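Side-chain contacts in macrophomate synthase intermolecular Diels-Alderase (Macrophoma commelinae, PDB 1IZC), which is a magnesium-binding TIM-barrel enzyme of the HpcH/HpaI aldolase/citrate lyase family, modelled here with pyruvic acid bound: residues V100-H105 with R133-E138; T112-D115 with G120-I123; V108-A113 with K137-G142; P182-V187 with D194-M199. The protein carries 1 engineered substitution. One frame throughout, in Å; residues are numbered along the deposited sequence.

Contact 1: residues V100-H105 with R133-E138; sequences VRVPKH and REFVKE. With PYR (pyruvic acid), chain C.
Val102 and Phe135 form the apolar part of this contact. Their side chains come from opposite directions. Val102 CG2 lies 3.6 Å from Phe135 CE2 and meets the ring obliquely. Val102 CG1 lies beside the backbone N (chi1 -60°), which leaves CG2 as the methyl that meets Phe135.

A second kind of contact is polar atom to ring edge. Lys104 O sits at the edge of the Phe135 ring, near its plane, 3.3 Å from both Phe135 CE1 and Phe135 CZ. The ring edge carries a slight positive charge, so this approach is probably mildly favourable. Pro103 O is also at the edge but more distant.

The end of Lys104 leads away from residues 133-138, but NZ forms a salt bridge with Glu131, earlier on the same helix, and a hydrogen bond with His125 O. On helix 129-139, Lys137 NZ pairs with Glu134 OE2 at 2.7 Å, meeting its syn side. Arg101 ends strand 97-101 of the TIM barrel and reaches the ligand. Its chain bends at chi3 (71°), and NH1 donates to pyruvic acid O3 at 2.6 Å, with an N-H...O angle of 147°. The oxygen lies at the guanidinium edge, near its plane. Asp70 holds NH2 by a salt bridge.

The loop after the strand is thus held to helix 129-139 by apolar and ring-edge contacts and by the Lys104-Glu131 salt bridge, while Arg101 faces the pocket.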
# COMPACT_ATOMS: atom_id res chain seq x y z
N VAL A 100 -22.02 -5.61 -4.85
CA VAL A 100 -21.01 -4.81 -5.49
C VAL A 100 -21.48 -4.30 -6.83
O VAL A 100 -21.99 -5.08 -7.64
CB VAL A 100 -19.70 -5.63 -5.74
CG1 VAL A 100 -18.67 -4.75 -6.46
CG2 VAL A 100 -19.14 -6.13 -4.43
N ARG A 101 -21.39 -2.99 -7.03
CA ARG A 101 -21.73 -2.45 -8.34
C ARG A 101 -20.40 -2.40 -9.07
O ARG A 101 -19.46 -1.71 -8.65
CB ARG A 101 -22.31 -1.05 -8.31
CG ARG A 101 -22.31 -0.52 -9.73
CD ARG A 101 -23.08 0.70 -9.92
NE ARG A 101 -22.46 1.87 -9.31
CZ ARG A 101 -23.07 3.05 -9.30
NH1 ARG A 101 -24.26 3.15 -9.88
NH2 ARG A 101 -22.50 4.10 -8.73
N VAL A 102 -20.32 -3.13 -10.17
CA VAL A 102 -19.09 -3.23 -10.93
C VAL A 102 -19.08 -2.37 -12.18
O VAL A 102 -20.11 -1.90 -12.62
CB VAL A 102 -18.87 -4.69 -11.39
CG1 VAL A 102 -18.78 -5.61 -10.17
CG2 VAL A 102 -20.02 -5.14 -12.30
N PRO A 103 -17.88 -2.12 -12.72
CA PRO A 103 -17.79 -1.32 -13.95
C PRO A 103 -18.48 -2.22 -14.99
O PRO A 103 -18.30 -3.43 -14.95
CB PRO A 103 -16.28 -1.23 -14.20
CG PRO A 103 -15.67 -1.40 -12.83
CD PRO A 103 -16.55 -2.45 -12.19
N LYS A 104 -19.23 -1.65 -15.92
CA LYS A 104 -19.95 -2.47 -16.89
C LYS A 104 -19.18 -3.50 -17.73
O LYS A 104 -19.73 -4.55 -18.07
CB LYS A 104 -20.77 -1.57 -17.82
CG LYS A 104 -21.80 -2.36 -18.60
CD LYS A 104 -22.57 -1.46 -19.54
CE LYS A 104 -23.88 -2.11 -19.98
NZ LYS A 104 -24.47 -1.24 -21.05
N HIS A 105 -17.93 -3.22 -18.07
CA HIS A 105 -17.17 -4.16 -18.90
C HIS A 105 -15.89 -4.70 -18.28
O HIS A 105 -15.05 -5.27 -18.99
CB HIS A 105 -16.82 -3.50 -20.24
CG HIS A 105 -18.01 -3.09 -21.04
ND1 HIS A 105 -19.00 -3.97 -21.42
CD2 HIS A 105 -18.39 -1.87 -21.50
CE1 HIS A 105 -19.94 -3.32 -22.08
NE2 HIS A 105 -19.60 -2.04 -22.14
N ARG A 133 -27.19 -11.06 -20.02
CA ARG A 133 -26.77 -12.44 -20.20
C ARG A 133 -25.26 -12.61 -20.26
O ARG A 133 -24.74 -13.69 -19.96
CB ARG A 133 -27.48 -13.06 -21.41
CG ARG A 133 -28.97 -13.14 -21.13
CD ARG A 133 -29.78 -14.07 -22.01
NE ARG A 133 -31.08 -14.26 -21.37
CZ ARG A 133 -32.24 -13.86 -21.87
NH1 ARG A 133 -32.30 -13.26 -23.05
NH2 ARG A 133 -33.35 -14.02 -21.15
N GLU A 134 -24.53 -11.56 -20.61
CA GLU A 134 -23.08 -11.65 -20.63
C GLU A 134 -22.62 -11.76 -19.18
O GLU A 134 -21.64 -12.45 -18.88
CB GLU A 134 -22.45 -10.42 -21.30
CG GLU A 134 -22.55 -10.47 -22.81
CD GLU A 134 -21.98 -11.76 -23.40
OE1 GLU A 134 -20.78 -12.04 -23.19
OE2 GLU A 134 -22.74 -12.50 -24.06
N PHE A 135 -23.33 -11.09 -18.27
CA PHE A 135 -22.97 -11.19 -16.86
C PHE A 135 -23.37 -12.55 -16.31
O PHE A 135 -22.67 -13.12 -15.48
CB PHE A 135 -23.62 -10.07 -16.02
CG PHE A 135 -22.79 -8.82 -15.94
CD1 PHE A 135 -22.82 -7.88 -16.97
CD2 PHE A 135 -21.91 -8.63 -14.88
CE1 PHE A 135 -21.97 -6.77 -16.95
CE2 PHE A 135 -21.06 -7.52 -14.85
CZ PHE A 135 -21.09 -6.59 -15.88
N VAL A 136 -24.50 -13.08 -16.76
CA VAL A 136 -24.88 -14.39 -16.28
C VAL A 136 -23.77 -15.39 -16.62
O VAL A 136 -23.38 -16.21 -15.79
CB VAL A 136 -26.21 -14.84 -16.91
CG1 VAL A 136 -26.54 -16.28 -16.50
CG2 VAL A 136 -27.31 -13.90 -16.47
N LYS A 137 -23.24 -15.30 -17.84
CA LYS A 137 -22.17 -16.22 -18.25
C LYS A 137 -20.95 -16.16 -17.34
O LYS A 137 -20.36 -17.19 -17.01
CB LYS A 137 -21.71 -15.93 -19.69
CG LYS A 137 -22.76 -16.19 -20.76
CD LYS A 137 -22.22 -15.76 -22.13
CE LYS A 137 -23.29 -15.85 -23.22
NZ LYS A 137 -22.81 -15.21 -24.49
N GLU A 138 -20.57 -14.95 -16.93
CA GLU A 138 -19.39 -14.78 -16.09
C GLU A 138 -19.62 -14.96 -14.59
O GLU A 138 -18.67 -15.20 -13.84
CB GLU A 138 -18.77 -13.40 -16.32
CG GLU A 138 -18.25 -13.17 -17.74
CD GLU A 138 -17.20 -14.19 -18.14
OE1 GLU A 138 -16.29 -14.46 -17.33
OE2 GLU A 138 -17.29 -14.73 -19.26
C PYR C . -27.13 7.08 -10.84
O PYR C . -26.61 7.31 -11.95
OXT PYR C . -27.99 7.80 -10.29
CA PYR C . -26.60 5.82 -10.20
O3 PYR C . -25.73 5.09 -10.71
CB PYR C . -27.20 5.51 -8.89

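Contact 2: residues T112-D115 with G120-I123; sequences TALD and GIVI
Ile121 packs against Leu114 and Ala113, and this is the close side of the contact. The Leu114 and Ile121 side chains cross at about a right angle. Leu114 CD2 lies 3.9 Å from Ile121 CG1 and 4.1 Å from Ile121 CD1. The same CD1 is 4.0 Å from Ala113 CB. The bend of Ile121 at chi2 (-68°) brings CD1 to Ala113 CB, while CG1 already meets Leu114 CD2. Leu114 CB does not aim straight at the strand, but the end of its side chain comes nearer. All these meetings are van der Waals contacts between carbons, and all three residues are buried.

The two segments belong to a beta-alpha-beta unit of the TIM barrel. Strand 97-101 leads into helix 107-116, which returns to strand 120-123, the parallel neighbour of the first strand. Ile121 points outward from the barrel to the helix. Val122 points the other way, where it touches Arg101 and Gln183.

The far side of the helix has no part in this packing, but it is not simply left to solvent. Asp115 is buried there. Its OD1 forms a salt bridge with Arg147, and its OD2 is hydrogen-bonded to His73 ND1 of a neighbouring subunit, another copy of the protein. Thr112 packs on Met75 of that same neighbouring subunit.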
# COMPACT_ATOMS: atom_id res chain seq x y z
N THR A 112 -13.12 -10.61 -9.16
CA THR A 112 -12.58 -10.29 -7.85
C THR A 112 -13.72 -10.20 -6.83
O THR A 112 -13.63 -10.76 -5.73
CB THR A 112 -11.83 -8.94 -7.88
OG1 THR A 112 -10.70 -9.04 -8.75
CG2 THR A 112 -11.37 -8.54 -6.46
N ALA A 113 -14.79 -9.50 -7.20
CA ALA A 113 -15.92 -9.35 -6.30
C ALA A 113 -16.52 -10.71 -5.97
O ALA A 113 -16.80 -11.00 -4.82
CB ALA A 113 -16.98 -8.44 -6.93
N LEU A 114 -16.71 -11.55 -6.98
CA LEU A 114 -17.29 -12.87 -6.72
C LEU A 114 -16.36 -13.77 -5.91
O LEU A 114 -16.79 -14.38 -4.91
CB LEU A 114 -17.65 -13.55 -8.04
CG LEU A 114 -18.73 -12.88 -8.89
CD1 LEU A 114 -18.73 -13.53 -10.28
CD2 LEU A 114 -20.10 -12.98 -8.23
N ASP A 115 -15.11 -13.86 -6.32
CA ASP A 115 -14.13 -14.71 -5.63
C ASP A 115 -13.99 -14.30 -4.15
O ASP A 115 -13.74 -15.15 -3.30
CB ASP A 115 -12.73 -14.64 -6.29
CG ASP A 115 -12.64 -15.42 -7.62
OD1 ASP A 115 -13.56 -16.21 -7.93
OD2 ASP A 115 -11.63 -15.23 -8.36
N GLY A 120 -24.19 -10.20 -4.33
CA GLY A 120 -24.98 -9.51 -5.33
C GLY A 120 -24.11 -8.64 -6.22
O GLY A 120 -23.14 -8.02 -5.76
N ILE A 121 -24.44 -8.60 -7.50
CA ILE A 121 -23.71 -7.78 -8.46
C ILE A 121 -24.71 -6.85 -9.13
O ILE A 121 -25.73 -7.30 -9.67
CB ILE A 121 -23.03 -8.65 -9.54
CG1 ILE A 121 -22.00 -9.60 -8.91
CG2 ILE A 121 -22.38 -7.77 -10.60
CD1 ILE A 121 -20.76 -8.91 -8.29
N VAL A 122 -24.43 -5.55 -9.09
CA VAL A 122 -25.28 -4.56 -9.75
C VAL A 122 -24.56 -4.16 -11.03
O VAL A 122 -23.37 -3.80 -11.02
CB VAL A 122 -25.50 -3.31 -8.85
CG1 VAL A 122 -26.23 -2.22 -9.66
CG2 VAL A 122 -26.31 -3.70 -7.61
N ILE A 123 -25.27 -4.25 -12.15
CA ILE A 123 -24.71 -3.95 -13.46
C ILE A 123 -25.17 -2.57 -13.91
O ILE A 123 -26.37 -2.35 -14.11
CB ILE A 123 -25.21 -4.97 -14.51
CG1 ILE A 123 -24.89 -6.39 -14.05
CG2 ILE A 123 -24.56 -4.67 -15.88
CD1 ILE A 123 -25.72 -7.44 -14.78

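Contact 3: residues V108-A113 with K137-G142; sequences VSLSTA and KEMYYG. Engineered in segment 108-113: Val108 (natural residue Ile).
Leu110 meets Glu138 and Met139 across two helices, and its side chain can be followed outward. CB points at the segment 137-142. CG stands opposite the backbone N (chi1 177°), which carries the fork toward the other helix. CD1 then lies 3.9 Å from Met139 CG and also packs on Ile121 CD1. CD2 reaches farther over Glu138, 3.6 Å from Glu138 CB, and is 4.2 Å from Met139 CG; it packs on Phe135 CD2 as well. The Leu110 chain crosses both Glu138 and Met139 at about a right angle, so the fork lies across their inner carbons. The polar end of Glu138 serves another purpose: the chain bends at chi2, and OE2 forms a salt bridge with Arg146.

Within helix 107-116, Val108 O takes two bonds from Thr112. The backbone N of Thr112 donates at 2.9 Å to Val108 O, and Thr112 OG1 donates at 2.7 Å to the same oxygen. They arrive from opposite faces of the carbonyl plane, with OG1 36° out of it. Val108 itself is an engineered substitution for Ile.

Helices 107-116 and 129-139 are neighbours on the outside of the TIM barrel, and Leu110 packs between them at this point. Beneath, Leu110 and Met139 both rest on Ile121 of strand 120-123. To one side, Ala113 packs on Ile85 of helix 78-91. Beyond the helix, Ser111 packs on Glu72 of a neighbouring subunit.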
# COMPACT_ATOMS: atom_id res chain seq x y z
N VAL A 108 -12.25 -8.35 -14.54
CA VAL A 108 -11.44 -8.55 -13.35
C VAL A 108 -12.15 -8.03 -12.11
O VAL A 108 -12.11 -8.66 -11.05
CB VAL A 108 -10.05 -7.87 -13.50
CG1 VAL A 108 -9.27 -7.99 -12.19
CG2 VAL A 108 -9.27 -8.53 -14.63
N SER A 109 -12.82 -6.89 -12.22
CA SER A 109 -13.55 -6.37 -11.06
C SER A 109 -14.62 -7.39 -10.67
O SER A 109 -14.85 -7.68 -9.50
CB SER A 109 -14.23 -5.03 -11.38
OG SER A 109 -13.28 -4.00 -11.62
N LEU A 110 -15.29 -7.95 -11.68
CA LEU A 110 -16.35 -8.92 -11.44
C LEU A 110 -15.84 -10.19 -10.80
O LEU A 110 -16.39 -10.64 -9.80
CB LEU A 110 -17.05 -9.26 -12.76
CG LEU A 110 -18.15 -10.33 -12.64
CD1 LEU A 110 -19.29 -9.82 -11.74
CD2 LEU A 110 -18.68 -10.64 -14.04
N SER A 111 -14.78 -10.78 -11.35
CA SER A 111 -14.28 -12.02 -10.77
C SER A 111 -13.72 -11.78 -9.38
O SER A 111 -13.84 -12.62 -8.50
CB SER A 111 -13.22 -12.67 -11.67
OG SER A 111 -12.06 -11.88 -11.74
N THR A 112 -13.12 -10.61 -9.16
CA THR A 112 -12.58 -10.29 -7.85
C THR A 112 -13.72 -10.20 -6.83
O THR A 112 -13.63 -10.76 -5.73
CB THR A 112 -11.83 -8.94 -7.88
OG1 THR A 112 -10.70 -9.04 -8.75
CG2 THR A 112 -11.37 -8.54 -6.46
N ALA A 113 -14.79 -9.50 -7.20
CA ALA A 113 -15.92 -9.35 -6.30
C ALA A 113 -16.52 -10.71 -5.97
O ALA A 113 -16.80 -11.00 -4.82
CB ALA A 113 -16.98 -8.44 -6.93
N LYS A 137 -23.24 -15.30 -17.84
CA LYS A 137 -22.17 -16.22 -18.25
C LYS A 137 -20.95 -16.16 -17.34
O LYS A 137 -20.36 -17.19 -17.01
CB LYS A 137 -21.71 -15.93 -19.69
CG LYS A 137 -22.76 -16.19 -20.76
CD LYS A 137 -22.22 -15.76 -22.13
CE LYS A 137 -23.29 -15.85 -23.22
NZ LYS A 137 -22.81 -15.21 -24.49
N GLU A 138 -20.57 -14.95 -16.93
CA GLU A 138 -19.39 -14.78 -16.09
C GLU A 138 -19.62 -14.96 -14.59
O GLU A 138 -18.67 -15.20 -13.84
CB GLU A 138 -18.77 -13.40 -16.32
CG GLU A 138 -18.25 -13.17 -17.74
CD GLU A 138 -17.20 -14.19 -18.14
OE1 GLU A 138 -16.29 -14.46 -17.33
OE2 GLU A 138 -17.29 -14.73 -19.26
N MET A 139 -20.87 -14.84 -14.16
CA MET A 139 -21.21 -14.92 -12.74
C MET A 139 -21.53 -16.29 -12.18
O MET A 139 -21.42 -16.52 -10.97
CB MET A 139 -22.39 -14.01 -12.45
CG MET A 139 -22.04 -12.53 -12.43
SD MET A 139 -23.48 -11.48 -12.17
CE MET A 139 -23.98 -12.01 -10.48
N TYR A 140 -21.95 -17.20 -13.04
CA TYR A 140 -22.35 -18.50 -12.56
C TYR A 140 -21.60 -19.62 -13.24
O TYR A 140 -21.24 -19.53 -14.41
CB TYR A 140 -23.86 -18.69 -12.76
CG TYR A 140 -24.70 -17.64 -12.06
CD1 TYR A 140 -25.09 -16.47 -12.71
CD2 TYR A 140 -25.08 -17.81 -10.72
CE1 TYR A 140 -25.83 -15.48 -12.05
CE2 TYR A 140 -25.82 -16.83 -10.05
CZ TYR A 140 -26.19 -15.67 -10.72
OH TYR A 140 -26.91 -14.71 -10.04
N TYR A 141 -21.36 -20.69 -12.48
CA TYR A 141 -20.68 -21.86 -13.01
C TYR A 141 -21.63 -22.66 -13.89
O TYR A 141 -22.85 -22.51 -13.80
CB TYR A 141 -20.24 -22.77 -11.86
CG TYR A 141 -19.26 -22.13 -10.92
CD1 TYR A 141 -17.96 -21.86 -11.32
CD2 TYR A 141 -19.63 -21.80 -9.62
CE1 TYR A 141 -17.05 -21.28 -10.46
CE2 TYR A 141 -18.73 -21.22 -8.74
CZ TYR A 141 -17.44 -20.97 -9.17
OH TYR A 141 -16.54 -20.43 -8.29
N GLY A 142 -21.07 -23.49 -14.75
CA GLY A 142 -21.90 -24.33 -15.59
C GLY A 142 -22.72 -25.19 -14.63
O GLY A 142 -22.27 -25.48 -13.52

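Contact 4: residues P182-V187 with D194-M199; sequences PQIESV and DAIAAM. With MG (magnesium ion), chain B; PYR (pyruvic acid), chain C.
Ile196 is met by Ile184 and Pro182, where helix 193-197 lies on the outer face of strand 179-184 in the TIM barrel. Its two branches take separate partners. Ile196 CD1 and Ile184 CD1 reach toward each other tip to tip, 3.6 Å apart. Ile196 CG2 lies 4.0 Å from Pro182 CB, the two side chains sliding past each other in opposite directions. Phe239 of helix 230-245 also packs on Ile184, and Val132 of helix 129-139 packs on Pro182.

The intervening residue Gln183 points away from this helix, into the ligand pocket. Gln183 NE2 lies 3.0 Å from pyruvic acid O3, while its OE1 is hydrogen-bonded to Arg101 NH1.

Past the strand end, Glu185 binds the magnesium ion through OE1 at 2.1 Å. Pyruvic acid grips the same magnesium ion twice, through its O at 2.2 Å and its O3 at 2.1 Å. Two waters and Asp211 complete six ligands. Glu185 is extended beyond CG, which carries the carboxylate to the metal.

A second layer of bonds surrounds this loop. Ser186 is the N-cap of the next helix, its OG bonded to Gly189 N, and Glu127 also holds that hydroxyl. The second carboxylate oxygen, Glu185 OE2, is bonded to His125 N and accepts at 2.7 Å from the oxygen of water 1, itself a ligand of the magnesium ion.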
# COMPACT_ATOMS: atom_id res chain seq x y z
N PRO A 182 -29.75 -5.66 -12.51
CA PRO A 182 -29.47 -4.69 -13.58
C PRO A 182 -29.82 -3.30 -13.07
O PRO A 182 -30.78 -3.15 -12.32
CB PRO A 182 -30.44 -5.10 -14.69
CG PRO A 182 -30.67 -6.57 -14.45
CD PRO A 182 -30.77 -6.63 -12.93
N GLN A 183 -29.06 -2.30 -13.49
CA GLN A 183 -29.37 -0.93 -13.11
C GLN A 183 -29.80 -0.20 -14.38
O GLN A 183 -29.10 -0.22 -15.39
CB GLN A 183 -28.15 -0.26 -12.47
CG GLN A 183 -28.39 1.19 -12.16
CD GLN A 183 -27.31 1.77 -11.27
OE1 GLN A 183 -26.17 1.31 -11.27
NE2 GLN A 183 -27.67 2.81 -10.52
N ILE A 184 -30.99 0.40 -14.32
CA ILE A 184 -31.59 1.13 -15.44
C ILE A 184 -31.33 2.61 -15.21
O ILE A 184 -31.81 3.19 -14.23
CB ILE A 184 -33.12 0.88 -15.47
CG1 ILE A 184 -33.40 -0.62 -15.60
CG2 ILE A 184 -33.76 1.63 -16.64
CD1 ILE A 184 -32.94 -1.22 -16.92
N GLU A 185 -30.58 3.23 -16.11
CA GLU A 185 -30.23 4.63 -15.90
C GLU A 185 -30.00 5.42 -17.17
O GLU A 185 -29.14 6.31 -17.23
CB GLU A 185 -29.01 4.71 -14.99
CG GLU A 185 -27.85 3.86 -15.43
CD GLU A 185 -26.76 3.85 -14.38
OE1 GLU A 185 -26.74 4.80 -13.59
OE2 GLU A 185 -25.93 2.92 -14.34
N SER A 186 -30.77 5.09 -18.20
CA SER A 186 -30.67 5.81 -19.46
C SER A 186 -32.03 5.77 -20.13
O SER A 186 -32.88 4.96 -19.79
CB SER A 186 -29.63 5.16 -20.37
OG SER A 186 -30.01 3.86 -20.76
N VAL A 187 -32.22 6.66 -21.10
CA VAL A 187 -33.48 6.70 -21.84
C VAL A 187 -33.72 5.37 -22.54
O VAL A 187 -34.84 4.83 -22.50
CB VAL A 187 -33.47 7.85 -22.87
CG1 VAL A 187 -34.69 7.75 -23.79
CG2 VAL A 187 -33.48 9.19 -22.14
N ASP A 194 -39.34 -3.18 -19.87
CA ASP A 194 -40.26 -4.30 -19.78
C ASP A 194 -39.55 -5.61 -20.08
O ASP A 194 -39.77 -6.61 -19.39
CB ASP A 194 -41.44 -4.11 -20.75
CG ASP A 194 -42.30 -2.92 -20.39
OD1 ASP A 194 -42.43 -2.63 -19.18
OD2 ASP A 194 -42.86 -2.28 -21.30
N ALA A 195 -38.69 -5.61 -21.09
CA ALA A 195 -37.96 -6.81 -21.46
C ALA A 195 -36.91 -7.19 -20.41
O ALA A 195 -36.74 -8.36 -20.08
CB ALA A 195 -37.29 -6.62 -22.81
N ILE A 196 -36.21 -6.19 -19.89
CA ILE A 196 -35.18 -6.47 -18.90
C ILE A 196 -35.80 -7.02 -17.62
O ILE A 196 -35.30 -7.99 -17.05
CB ILE A 196 -34.36 -5.19 -18.60
CG1 ILE A 196 -33.63 -4.73 -19.87
CG2 ILE A 196 -33.34 -5.48 -17.48
CD1 ILE A 196 -33.06 -3.32 -19.80
N ALA A 197 -36.91 -6.42 -17.20
CA ALA A 197 -37.59 -6.83 -15.97
C ALA A 197 -38.14 -8.25 -16.04
O ALA A 197 -38.28 -8.91 -15.01
CB ALA A 197 -38.72 -5.85 -15.66
N ALA A 198 -38.43 -8.70 -17.25
CA ALA A 198 -38.99 -10.03 -17.47
C ALA A 198 -37.97 -11.16 -17.55
O ALA A 198 -38.33 -12.33 -17.66
CB ALA A 198 -39.84 -10.03 -18.76
N MET A 199 -36.68 -10.82 -17.50
CA MET A 199 -35.65 -11.86 -17.57
C MET A 199 -35.72 -12.79 -16.37
O MET A 199 -35.69 -12.34 -15.23
CB MET A 199 -34.26 -11.23 -17.64
CG MET A 199 -34.02 -10.39 -18.88
SD MET A 199 -32.34 -9.76 -18.87
CE MET A 199 -31.39 -11.27 -19.20
MG MG B . -25.21 5.78 -12.58
C PYR C . -27.13 7.08 -10.84
O PYR C . -26.61 7.31 -11.95
OXT PYR C . -27.99 7.80 -10.29
CA PYR C . -26.60 5.82 -10.20
O3 PYR C . -25.73 5.09 -10.71
CB PYR C . -27.20 5.51 -8.89
O HOH W 1 -23.89 4.09 -13.03
O HOH W 2 -23.64 6.95 -11.42

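From the N terminus, strand 97-101 and its exit open contact 1. Helix 107-116 then opens contact 3 and contact 2, which share Thr112 and Ala113. Contact 2 closes first, at strand 120-123, and is nested inside the loop of contact 1. Helix 129-139 closes contact 1 and then contact 3; contacts 1 and 3 end on the same part of this helix and share Lys137 and Glu138. Contact 4 follows in series. Strand 120-123 joins the groups: it borders strand 97-101 on one side and strand 179-184 on the other, where Ile123 O meets Gln183 N. Contacts 1 and 4 also converge at pyruvic acid.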